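PDB 4RLR: cytochrome c, 1 heme-binding site, which binds a single heme and probably carries electrons, as a monoheme cytochrome of low reduction potential that is essential for accepting electrons from an electrode. Local coordinates for residues F56-P61 / A65-L70; R69-K74 / G107-K112; K112-P115 / E121-A124. One frame throughout, in Å; residues are numbered along the deposited sequence.

Overall arrangement
The three contacts lead from the heme out to the surface of this helical, strand-free cytochrome. Interaction 1 is buried near the centre of the chain, where loop 56-61 meets helix 65-70 through a backbone hydrogen bond and small apolar groups, and where the same helix offers an arginine to a heme propionate. Interaction 2 uses the end of that helix, sharing Arg69 and Leu70, and is partly buried: one tryptophan joins it to loop 107-112 by an indole N-H hydrogen bond to an aspartate and edge contact with a leucine. Interaction 3 lies on the surface and takes over at Lys112 with a hydrated salt bridge to helix 119-123, joined by an apolar touch from Trp114. Arg68 donates to Leu111 O, tying interactions 1 and 2 together.

Interaction 1 (F56-P61 / A65-L70); sequences FYTAWP and ALMRRL. With HEM (protoporphyrin IX containing Fe), chain B.
Tyr57 O accepts a nearly straight hydrogen bond from Leu66 N (3.0 Å, 171°), joining the loop after helix 51-55 to the first turn of helix 65-70 in a cytochrome c heme pocket. The donor belongs to that first turn, so the loop carbonyl uses an N-H that no carbonyl within the helix would take.

Side chains pack beside this bond. Thr58 CG2 lies alongside Leu66 CD2 at 3.6 Å, while Thr58 OG1 turns to Ile55 O. Met67 CE makes a van der Waals contact with the carbonyl oxygen Thr58 O through a chain bent at its second and third torsions. Ala65 is small enough to let the Tyr57 ring present an edge to its CB.

Toward the heme, Leu66 CD1 packs on methyl CMB at 3.8 Å. Arg69 supplies a polar grip: NH1 and NH2 both donate to propionate oxygen O1D, at 3.0 and 3.1 Å, and NH1 adds a weak bond to O2D. Asn83 also bonds the heme through ND2 and weakly accepts from Arg69 NH1. A leucine here would probably leave this propionate without its cationic partner and freer to turn. The guanidinium is also packed from one face, where heme CAA lies 3.5 Å above its plane.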
loop_
_atom_site.group_PDB
_atom_site.type_symbol
_atom_site.label_atom_id
_atom_site.label_comp_id
_atom_site.label_asym_id
_atom_site.label_seq_id
_atom_site.Cartn_x
_atom_site.Cartn_y
_atom_site.Cartn_z
ATOM N N PHE A 56 6.980 -2.400 4.086
ATOM C CA PHE A 56 7.600 -1.137 4.510
ATOM C C PHE A 56 6.531 -0.083 4.867
ATOM O O PHE A 56 6.708 0.747 5.795
ATOM C CB PHE A 56 8.525 -0.639 3.378
ATOM C CG PHE A 56 9.324 0.616 3.690
ATOM C CD1 PHE A 56 8.755 1.888 3.525
ATOM C CD2 PHE A 56 10.647 0.536 4.081
ATOM C CE1 PHE A 56 9.476 3.023 3.779
ATOM C CE2 PHE A 56 11.377 1.687 4.340
ATOM C CZ PHE A 56 10.785 2.924 4.187
ATOM N N TYR A 57 5.419 -0.158 4.140
ATOM C CA TYR A 57 4.337 0.819 4.196
ATOM C C TYR A 57 3.164 0.362 5.063
ATOM O O TYR A 57 2.096 0.952 5.033
ATOM C CB TYR A 57 3.873 1.094 2.766
ATOM C CG TYR A 57 5.016 1.654 1.961
ATOM C CD1 TYR A 57 5.313 3.014 2.010
ATOM C CD2 TYR A 57 5.843 0.814 1.183
ATOM C CE1 TYR A 57 6.378 3.540 1.290
ATOM C CE2 TYR A 57 6.909 1.333 0.462
ATOM C CZ TYR A 57 7.181 2.686 0.534
ATOM O OH TYR A 57 8.229 3.206 -0.155
ATOM N N THR A 58 3.370 -0.672 5.857
ATOM C CA THR A 58 2.305 -1.161 6.706
ATOM C C THR A 58 2.633 -0.906 8.175
ATOM O O THR A 58 2.167 0.076 8.698
ATOM C CB THR A 58 1.927 -2.611 6.399
ATOM O OG1 THR A 58 3.032 -3.466 6.668
ATOM C CG2 THR A 58 1.488 -2.742 4.930
ATOM N N ALA A 59 3.397 -1.768 8.834
ATOM C CA ALA A 59 3.742 -1.546 10.246
ATOM C C ALA A 59 4.952 -0.629 10.475
ATOM O O ALA A 59 4.983 0.159 11.439
ATOM C CB ALA A 59 3.994 -2.875 10.924
ATOM N N TRP A 60 5.974 -0.758 9.618
ATOM C CA TRP A 60 7.244 -0.089 9.868
ATOM C C TRP A 60 8.140 -0.248 8.648
ATOM O O TRP A 60 8.171 -1.318 8.050
ATOM C CB TRP A 60 7.925 -0.711 11.097
ATOM C CG TRP A 60 9.256 -0.105 11.402
ATOM C CD1 TRP A 60 9.501 0.995 12.159
ATOM C CD2 TRP A 60 10.526 -0.586 10.957
ATOM N NE1 TRP A 60 10.850 1.253 12.189
ATOM C CE2 TRP A 60 11.501 0.283 11.473
ATOM C CE3 TRP A 60 10.934 -1.668 10.160
ATOM C CZ2 TRP A 60 12.857 0.126 11.194
ATOM C CZ3 TRP A 60 12.275 -1.834 9.905
ATOM C CH2 TRP A 60 13.218 -0.940 10.418
ATOM N N PRO A 61 8.880 0.801 8.286
ATOM C CA PRO A 61 8.982 2.147 8.887
ATOM C C PRO A 61 7.876 3.174 8.526
ATOM O O PRO A 61 7.683 4.121 9.303
ATOM C CB PRO A 61 10.337 2.651 8.366
ATOM C CG PRO A 61 11.048 1.458 7.871
ATOM C CD PRO A 61 9.983 0.568 7.346
ATOM N N ALA A 65 0.902 3.858 5.926
ATOM C CA ALA A 65 0.809 4.531 4.615
ATOM C C ALA A 65 -0.073 3.799 3.597
ATOM O O ALA A 65 -0.876 4.423 2.891
ATOM C CB ALA A 65 2.207 4.782 4.017
ATOM N N LEU A 66 0.069 2.480 3.519
ATOM C CA LEU A 66 -0.727 1.707 2.582
ATOM C C LEU A 66 -2.195 1.813 2.953
ATOM O O LEU A 66 -3.075 1.896 2.072
ATOM C CB LEU A 66 -0.285 0.252 2.618
ATOM C CG LEU A 66 -1.005 -0.717 1.705
ATOM C CD1 LEU A 66 -0.775 -0.329 0.267
ATOM C CD2 LEU A 66 -0.524 -2.119 1.977
ATOM N N MET A 67 -2.455 1.806 4.261
ATOM C CA MET A 67 -3.821 1.935 4.769
ATOM C C MET A 67 -4.386 3.324 4.448
ATOM O O MET A 67 -5.506 3.437 3.926
ATOM C CB MET A 67 -3.892 1.599 6.268
ATOM C CG MET A 67 -3.493 0.150 6.610
ATOM S SD MET A 67 -1.673 -0.140 6.558
ATOM C CE MET A 67 -1.302 -0.455 8.287
ATOM N N ARG A 68 -3.600 4.373 4.683
ATOM C CA ARG A 68 -4.013 5.734 4.342
ATOM C C ARG A 68 -4.281 5.925 2.841
ATOM O O ARG A 68 -5.247 6.580 2.463
ATOM C CB ARG A 68 -2.979 6.749 4.793
ATOM C CG ARG A 68 -2.864 6.887 6.321
ATOM C CD ARG A 68 -2.114 8.132 6.666
ATOM N NE ARG A 68 -0.696 7.998 6.383
ATOM C CZ ARG A 68 0.151 7.287 7.117
ATOM N NH1 ARG A 68 -0.283 6.623 8.193
ATOM N NH2 ARG A 68 1.431 7.231 6.771
ATOM N N ARG A 69 -3.426 5.373 1.985
ATOM C CA ARG A 69 -3.520 5.703 0.578
ATOM C C ARG A 69 -4.619 4.878 -0.083
ATOM O O ARG A 69 -5.260 5.355 -1.036
ATOM C CB ARG A 69 -2.188 5.524 -0.131
ATOM C CG ARG A 69 -1.054 6.445 0.355
ATOM C CD ARG A 69 -1.514 7.879 0.654
ATOM N NE ARG A 69 -0.387 8.782 0.913
ATOM C CZ ARG A 69 0.388 9.306 -0.031
ATOM N NH1 ARG A 69 0.194 9.014 -1.320
ATOM N NH2 ARG A 69 1.382 10.113 0.299
ATOM N N LEU A 70 -4.850 3.655 0.412
ATOM C CA LEU A 70 -5.931 2.837 -0.134
ATOM C C LEU A 70 -7.333 3.085 0.501
ATOM O O LEU A 70 -8.351 2.518 0.033
ATOM C CB LEU A 70 -5.580 1.352 -0.090
ATOM C CG LEU A 70 -4.470 0.873 -1.038
ATOM C CD1 LEU A 70 -4.443 -0.633 -1.029
ATOM C CD2 LEU A 70 -4.633 1.427 -2.463
HETATM C CHA HEM B . 2.507 6.867 -3.704
HETATM C CHB HEM B . 0.357 2.589 -3.052
HETATM C CHC HEM B . -0.873 2.732 -7.710
HETATM C CHD HEM B . 1.755 6.652 -8.496
HETATM C C1A HEM B . 1.950 5.741 -3.132
HETATM C C2A HEM B . 1.950 5.473 -1.720
HETATM C C3A HEM B . 1.359 4.293 -1.527
HETATM C C4A HEM B . 0.965 3.782 -2.811
HETATM C CMA HEM B . 1.141 3.563 -0.195
HETATM C CAA HEM B . 2.538 6.422 -0.664
HETATM C CBA HEM B . 4.010 6.161 -0.351
HETATM C CGA HEM B . 4.388 7.064 0.813
HETATM O O1A HEM B . 4.109 6.743 1.987
HETATM O O2A HEM B . 4.965 8.129 0.560
HETATM C C1B HEM B . -0.156 2.255 -4.281
HETATM C C2B HEM B . -0.951 1.099 -4.540
HETATM C C3B HEM B . -1.305 1.132 -5.823
HETATM C C4B HEM B . -0.740 2.327 -6.399
HETATM C CMB HEM B . -1.231 0.067 -3.451
HETATM C CAB HEM B . -2.179 0.140 -6.597
HETATM C CBB HEM B . -3.360 -0.213 -6.028
HETATM C C1C HEM B . -0.234 3.774 -8.317
HETATM C C2C HEM B . -0.329 4.059 -9.728
HETATM C C3C HEM B . 0.421 5.148 -9.970
HETATM C C4C HEM B . 0.955 5.579 -8.694
HETATM C CMC HEM B . -1.109 3.171 -10.724
HETATM C CAC HEM B . 0.667 5.920 -11.298
HETATM C CBC HEM B . -0.295 6.017 -12.243
HETATM C C1D HEM B . 2.236 7.041 -7.278
HETATM C C2D HEM B . 3.127 8.155 -7.105
HETATM C C3D HEM B . 3.374 8.230 -5.604
HETATM C C4D HEM B . 2.594 7.151 -5.038
HETATM C CMD HEM B . 3.706 9.045 -8.234
HETATM C CAD HEM B . 4.257 9.232 -4.853
HETATM C CBD HEM B . 3.561 10.583 -4.742
HETATM C CGD HEM B . 2.437 10.442 -3.749
HETATM O O1D HEM B . 2.659 10.220 -2.536
HETATM O O2D HEM B . 1.284 10.550 -4.187
HETATM N NA HEM B . 1.317 4.705 -3.777
HETATM N NB HEM B . -0.060 2.998 -5.427
HETATM N NC HEM B . 0.537 4.743 -7.709
HETATM N ND HEM B . 1.938 6.473 -6.049
HETATM FE FE HEM B . 0.928 4.636 -5.743
#

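Interaction 2 (R69-K74 / G107-K112); sequences RLDDGK and GVWNLK. With HEM (protoporphyrin IX containing Fe), chain B.
Backbones 69-74 and 107-112 stay well apart, with their closest CA atoms, Asp71 and Leu111, 8.7 Å from each other, so side chains must bridge the end of helix 65-70 and the loop that follows helix 92-106. Trp109, centre of an inverse gamma turn, does most of this.

Its indole NE1 donates to Asp71 OD1 at 3.0 Å, a clearly bent bond (131°) that uses the anti lone pair of OD1. OD1 lies close to the ring plane, at the N-H edge, and the carboxylate is itself turned nearly coplanar with the indole. With CG anti to the backbone N (chi1 -162°), Asp71 swings its acid group toward the tryptophan. Its other oxygen, OD2, receives Gly73 N from above the carboxylate plane, closing an Asx turn. Aspartate suits this place because its two oxygens serve the ring and the turn at once, and glycine suits the turn because a CB at Gly73 would jam against the preceding carbonyl.

The benzene half of the same indole edge meets Leu70, whose CB lies 3.9 Å from Trp109 CZ2. Leu70 CD2 packs on heme methyl CMB at 3.8 Å, so the leucine lies between the tryptophan and the heme, and Phe102 of helix 92-106 touches both residues. Across the contact, Leu111 reaches the acid more loosely, bringing its methyl CD2 to 4.3 Å from Asp71 OD1.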
loop_
_atom_site.group_PDB
_atom_site.type_symbol
_atom_site.label_atom_id
_atom_site.label_comp_id
_atom_site.label_asym_id
_atom_site.label_seq_id
_atom_site.Cartn_x
_atom_site.Cartn_y
_atom_site.Cartn_z
ATOM N N ARG A 69 -3.426 5.373 1.985
ATOM C CA ARG A 69 -3.520 5.703 0.578
ATOM C C ARG A 69 -4.619 4.878 -0.083
ATOM O O ARG A 69 -5.260 5.355 -1.036
ATOM C CB ARG A 69 -2.188 5.524 -0.131
ATOM C CG ARG A 69 -1.054 6.445 0.355
ATOM C CD ARG A 69 -1.514 7.879 0.654
ATOM N NE ARG A 69 -0.387 8.782 0.913
ATOM C CZ ARG A 69 0.388 9.306 -0.031
ATOM N NH1 ARG A 69 0.194 9.014 -1.320
ATOM N NH2 ARG A 69 1.382 10.113 0.299
ATOM N N LEU A 70 -4.850 3.655 0.412
ATOM C CA LEU A 70 -5.931 2.837 -0.134
ATOM C C LEU A 70 -7.333 3.085 0.501
ATOM O O LEU A 70 -8.351 2.518 0.033
ATOM C CB LEU A 70 -5.580 1.352 -0.090
ATOM C CG LEU A 70 -4.470 0.873 -1.038
ATOM C CD1 LEU A 70 -4.443 -0.633 -1.029
ATOM C CD2 LEU A 70 -4.633 1.427 -2.463
ATOM N N ASP A 71 -7.402 3.932 1.523
ATOM C CA ASP A 71 -8.661 4.113 2.242
ATOM C C ASP A 71 -9.735 4.692 1.310
ATOM O O ASP A 71 -9.457 5.604 0.522
ATOM C CB ASP A 71 -8.492 5.012 3.456
ATOM C CG ASP A 71 -9.647 4.864 4.449
ATOM O OD1 ASP A 71 -9.734 3.807 5.099
ATOM O OD2 ASP A 71 -10.457 5.807 4.569
ATOM N N ASP A 72 -10.950 4.144 1.400
ATOM C CA ASP A 72 -12.065 4.600 0.544
ATOM C C ASP A 72 -12.713 5.861 1.087
ATOM O O ASP A 72 -13.453 6.544 0.373
ATOM C CB ASP A 72 -13.115 3.499 0.311
ATOM C CG ASP A 72 -13.788 3.006 1.595
ATOM O OD1 ASP A 72 -13.706 3.679 2.632
ATOM O OD2 ASP A 72 -14.419 1.913 1.554
ATOM N N GLY A 73 -12.425 6.168 2.347
ATOM C CA GLY A 73 -12.858 7.410 2.947
ATOM C C GLY A 73 -14.198 7.358 3.673
ATOM O O GLY A 73 -14.898 8.359 3.721
ATOM N N LYS A 74 -14.568 6.217 4.254
ATOM C CA LYS A 74 -15.780 6.152 5.088
ATOM C C LYS A 74 -15.419 6.000 6.578
ATOM O O LYS A 74 -16.073 6.576 7.468
ATOM C CB LYS A 74 -16.666 5.003 4.639
ATOM N N GLY A 107 -4.560 -7.009 8.201
ATOM C CA GLY A 107 -4.975 -7.410 9.540
ATOM C C GLY A 107 -5.913 -6.368 10.114
ATOM O O GLY A 107 -7.132 -6.476 9.968
ATOM N N VAL A 108 -5.347 -5.349 10.752
ATOM C CA VAL A 108 -6.112 -4.203 11.212
ATOM C C VAL A 108 -5.830 -2.992 10.294
ATOM O O VAL A 108 -4.679 -2.680 10.051
ATOM C CB VAL A 108 -5.786 -3.878 12.703
ATOM C CG1 VAL A 108 -6.454 -2.599 13.159
ATOM C CG2 VAL A 108 -6.238 -5.024 13.618
ATOM N N TRP A 109 -6.870 -2.319 9.800
ATOM C CA TRP A 109 -6.708 -1.114 8.970
ATOM C C TRP A 109 -6.289 0.128 9.774
ATOM O O TRP A 109 -7.005 1.123 9.829
ATOM C CB TRP A 109 -7.991 -0.839 8.202
ATOM C CG TRP A 109 -7.800 -0.096 6.892
ATOM C CD1 TRP A 109 -8.249 1.157 6.573
ATOM C CD2 TRP A 109 -7.100 -0.577 5.730
ATOM N NE1 TRP A 109 -7.877 1.481 5.276
ATOM C CE2 TRP A 109 -7.175 0.427 4.743
ATOM C CE3 TRP A 109 -6.432 -1.766 5.427
ATOM C CZ2 TRP A 109 -6.593 0.269 3.468
ATOM C CZ3 TRP A 109 -5.859 -1.920 4.162
ATOM C CH2 TRP A 109 -5.939 -0.913 3.213
ATOM N N ASN A 110 -5.100 0.096 10.365
ATOM C CA ASN A 110 -4.648 1.210 11.184
ATOM C C ASN A 110 -4.042 2.352 10.347
ATOM O O ASN A 110 -3.059 2.149 9.632
ATOM C CB ASN A 110 -3.634 0.711 12.210
ATOM C CG ASN A 110 -3.419 1.695 13.352
ATOM O OD1 ASN A 110 -3.262 2.898 13.148
ATOM N ND2 ASN A 110 -3.415 1.172 14.576
ATOM N N LEU A 111 -4.607 3.554 10.468
ATOM C CA LEU A 111 -4.156 4.694 9.685
ATOM C C LEU A 111 -3.107 5.564 10.370
ATOM O O LEU A 111 -2.664 6.571 9.792
ATOM C CB LEU A 111 -5.337 5.593 9.323
ATOM C CG LEU A 111 -6.609 5.004 8.724
ATOM C CD1 LEU A 111 -7.452 6.132 8.138
ATOM C CD2 LEU A 111 -6.319 4.008 7.644
ATOM N N LYS A 112 -2.719 5.211 11.595
ATOM C CA LYS A 112 -1.833 6.052 12.359
ATOM C C LYS A 112 -0.423 6.031 11.832
ATOM O O LYS A 112 -0.035 5.133 11.084
ATOM C CB LYS A 112 -1.779 5.601 13.810
ATOM C CG LYS A 112 -3.032 5.867 14.594
ATOM C CD LYS A 112 -2.986 5.140 15.932
ATOM C CE LYS A 112 -4.326 5.244 16.649
ATOM N NZ LYS A 112 -4.250 4.652 18.018
HETATM C CHA HEM B . 2.507 6.867 -3.704
HETATM C CHB HEM B . 0.357 2.589 -3.052
HETATM C CHC HEM B . -0.873 2.732 -7.710
HETATM C CHD HEM B . 1.755 6.652 -8.496
HETATM C C1A HEM B . 1.950 5.741 -3.132
HETATM C C2A HEM B . 1.950 5.473 -1.720
HETATM C C3A HEM B . 1.359 4.293 -1.527
HETATM C C4A HEM B . 0.965 3.782 -2.811
HETATM C CMA HEM B . 1.141 3.563 -0.195
HETATM C CAA HEM B . 2.538 6.422 -0.664
HETATM C CBA HEM B . 4.010 6.161 -0.351
HETATM C CGA HEM B . 4.388 7.064 0.813
HETATM O O1A HEM B . 4.109 6.743 1.987
HETATM O O2A HEM B . 4.965 8.129 0.560
HETATM C C1B HEM B . -0.156 2.255 -4.281
HETATM C C2B HEM B . -0.951 1.099 -4.540
HETATM C C3B HEM B . -1.305 1.132 -5.823
HETATM C C4B HEM B . -0.740 2.327 -6.399
HETATM C CMB HEM B . -1.231 0.067 -3.451
HETATM C CAB HEM B . -2.179 0.140 -6.597
HETATM C CBB HEM B . -3.360 -0.213 -6.028
HETATM C C1C HEM B . -0.234 3.774 -8.317
HETATM C C2C HEM B . -0.329 4.059 -9.728
HETATM C C3C HEM B . 0.421 5.148 -9.970
HETATM C C4C HEM B . 0.955 5.579 -8.694
HETATM C CMC HEM B . -1.109 3.171 -10.724
HETATM C CAC HEM B . 0.667 5.920 -11.298
HETATM C CBC HEM B . -0.295 6.017 -12.243
HETATM C C1D HEM B . 2.236 7.041 -7.278
HETATM C C2D HEM B . 3.127 8.155 -7.105
HETATM C C3D HEM B . 3.374 8.230 -5.604
HETATM C C4D HEM B . 2.594 7.151 -5.038
HETATM C CMD HEM B . 3.706 9.045 -8.234
HETATM C CAD HEM B . 4.257 9.232 -4.853
HETATM C CBD HEM B . 3.561 10.583 -4.742
HETATM C CGD HEM B . 2.437 10.442 -3.749
HETATM O O1D HEM B . 2.659 10.220 -2.536
HETATM O O2D HEM B . 1.284 10.550 -4.187
HETATM N NA HEM B . 1.317 4.705 -3.777
HETATM N NB HEM B . -0.060 2.998 -5.427
HETATM N NC HEM B . 0.537 4.743 -7.709
HETATM N ND HEM B . 1.938 6.473 -6.049
HETATM FE FE HEM B . 0.928 4.636 -5.743
#

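Interaction 3 (K112-P115 / E121-A124); sequences KKWP and ELNA
Lys112 and Glu121 form a salt bridge between the loop after helix 92-106 and the short helix 119-123. The ammonium NZ sits 2.9 Å from Glu121 OE2, which it meets on the syn side, close to the carboxylate plane, and it makes a second, weak bond to OE1. The CA atoms of Lys112 and Glu121 are 9.6 Å apart, a gap that two long side chains, both extended beyond CG and crossing at about a right angle, can span.

A water completes the polar cluster: it accepts from Lys112 NZ at 2.7 Å and donates to Glu121 OE1 at 2.6 Å, so that NZ, OE1 and the water form a small closed triangle beside the direct bond to OE2. Asn110 ND2 adds a weak bond to OE2.

The apolar contact lies one helix residue further on. Leu122 CD1 touches CZ3 of the Trp114 indole at 3.7 Å, and CD2 comes almost as near to the same atom. Although the CB of Trp114 points away from the helix, the wide indole carries its six-membered ring back to the leucine. Trp60 meets Trp114 edge-to-face, and Leu122 also touches Ala59.

Charge and hydrophobic contact are thus split between adjacent helix residues. Because the ion pair is hydrated and lies at the surface, its attraction is probably partly screened, while the touch between Trp114 and Leu122 does not depend on charge.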
loop_
_atom_site.group_PDB
_atom_site.type_symbol
_atom_site.label_atom_id
_atom_site.label_comp_id
_atom_site.label_asym_id
_atom_site.label_seq_id
_atom_site.Cartn_x
_atom_site.Cartn_y
_atom_site.Cartn_z
ATOM N N LYS A 112 -2.719 5.211 11.595
ATOM C CA LYS A 112 -1.833 6.052 12.359
ATOM C C LYS A 112 -0.423 6.031 11.832
ATOM O O LYS A 112 -0.035 5.133 11.084
ATOM C CB LYS A 112 -1.779 5.601 13.810
ATOM C CG LYS A 112 -3.032 5.867 14.594
ATOM C CD LYS A 112 -2.986 5.140 15.932
ATOM C CE LYS A 112 -4.326 5.244 16.649
ATOM N NZ LYS A 112 -4.250 4.652 18.018
ATOM N N LYS A 113 0.332 7.031 12.261
ATOM C CA LYS A 113 1.722 7.239 11.849
ATOM C C LYS A 113 2.631 6.736 12.970
ATOM O O LYS A 113 2.169 6.525 14.097
ATOM C CB LYS A 113 1.980 8.731 11.530
ATOM C CG LYS A 113 1.560 9.094 10.108
ATOM C CD LYS A 113 1.703 10.549 9.787
ATOM C CE LYS A 113 1.129 10.852 8.401
ATOM N N TRP A 114 3.912 6.546 12.661
ATOM C CA TRP A 114 4.796 5.778 13.535
ATOM C C TRP A 114 4.870 6.331 14.989
ATOM O O TRP A 114 4.787 5.562 15.941
ATOM C CB TRP A 114 6.204 5.681 12.937
ATOM C CG TRP A 114 7.216 5.102 13.855
ATOM C CD1 TRP A 114 8.243 5.767 14.459
ATOM C CD2 TRP A 114 7.310 3.748 14.285
ATOM N NE1 TRP A 114 8.972 4.907 15.233
ATOM C CE2 TRP A 114 8.422 3.661 15.142
ATOM C CE3 TRP A 114 6.561 2.589 14.027
ATOM C CZ2 TRP A 114 8.794 2.483 15.748
ATOM C CZ3 TRP A 114 6.952 1.418 14.618
ATOM C CH2 TRP A 114 8.058 1.374 15.474
ATOM N N PRO A 115 5.010 7.654 15.148
ATOM C CA PRO A 115 5.157 8.231 16.488
ATOM C C PRO A 115 3.906 8.100 17.371
ATOM O O PRO A 115 4.003 8.289 18.581
ATOM C CB PRO A 115 5.421 9.710 16.197
ATOM C CG PRO A 115 5.839 9.771 14.792
ATOM C CD PRO A 115 5.121 8.688 14.103
ATOM N N GLU A 121 -0.816 -2.275 18.893
ATOM C CA GLU A 121 -1.456 -2.037 17.602
ATOM C C GLU A 121 -0.582 -2.615 16.497
ATOM O O GLU A 121 -1.074 -3.253 15.574
ATOM C CB GLU A 121 -1.672 -0.540 17.387
ATOM C CG GLU A 121 -2.680 0.062 18.334
ATOM C CD GLU A 121 -2.933 1.530 18.077
ATOM O OE1 GLU A 121 -2.036 2.377 18.340
ATOM O OE2 GLU A 121 -4.044 1.837 17.600
ATOM N N LEU A 122 0.725 -2.394 16.616
ATOM C CA LEU A 122 1.702 -2.998 15.711
ATOM C C LEU A 122 1.543 -4.499 15.666
ATOM O O LEU A 122 1.732 -5.110 14.614
ATOM C CB LEU A 122 3.137 -2.628 16.108
ATOM C CG LEU A 122 3.545 -1.167 15.894
ATOM C CD1 LEU A 122 4.799 -0.805 16.698
ATOM C CD2 LEU A 122 3.762 -0.856 14.432
ATOM N N ASN A 123 1.182 -5.118 16.783
ATOM C CA ASN A 123 1.070 -6.573 16.787
ATOM C C ASN A 123 -0.039 -7.064 15.863
ATOM O O ASN A 123 -0.016 -8.189 15.399
ATOM C CB ASN A 123 0.835 -7.105 18.208
ATOM C CG ASN A 123 2.009 -6.828 19.153
ATOM O OD1 ASN A 123 3.184 -6.847 18.752
ATOM N ND2 ASN A 123 1.693 -6.603 20.425
ATOM N N ALA A 124 -1.004 -6.206 15.584
ATOM C CA ALA A 124 -2.223 -6.628 14.908
ATOM C C ALA A 124 -2.067 -6.594 13.392
ATOM O O ALA A 124 -2.985 -6.978 12.649
ATOM C CB ALA A 124 -3.357 -5.740 15.321
HETATM O O HOH W 1 -2.001 4.767 19.432
#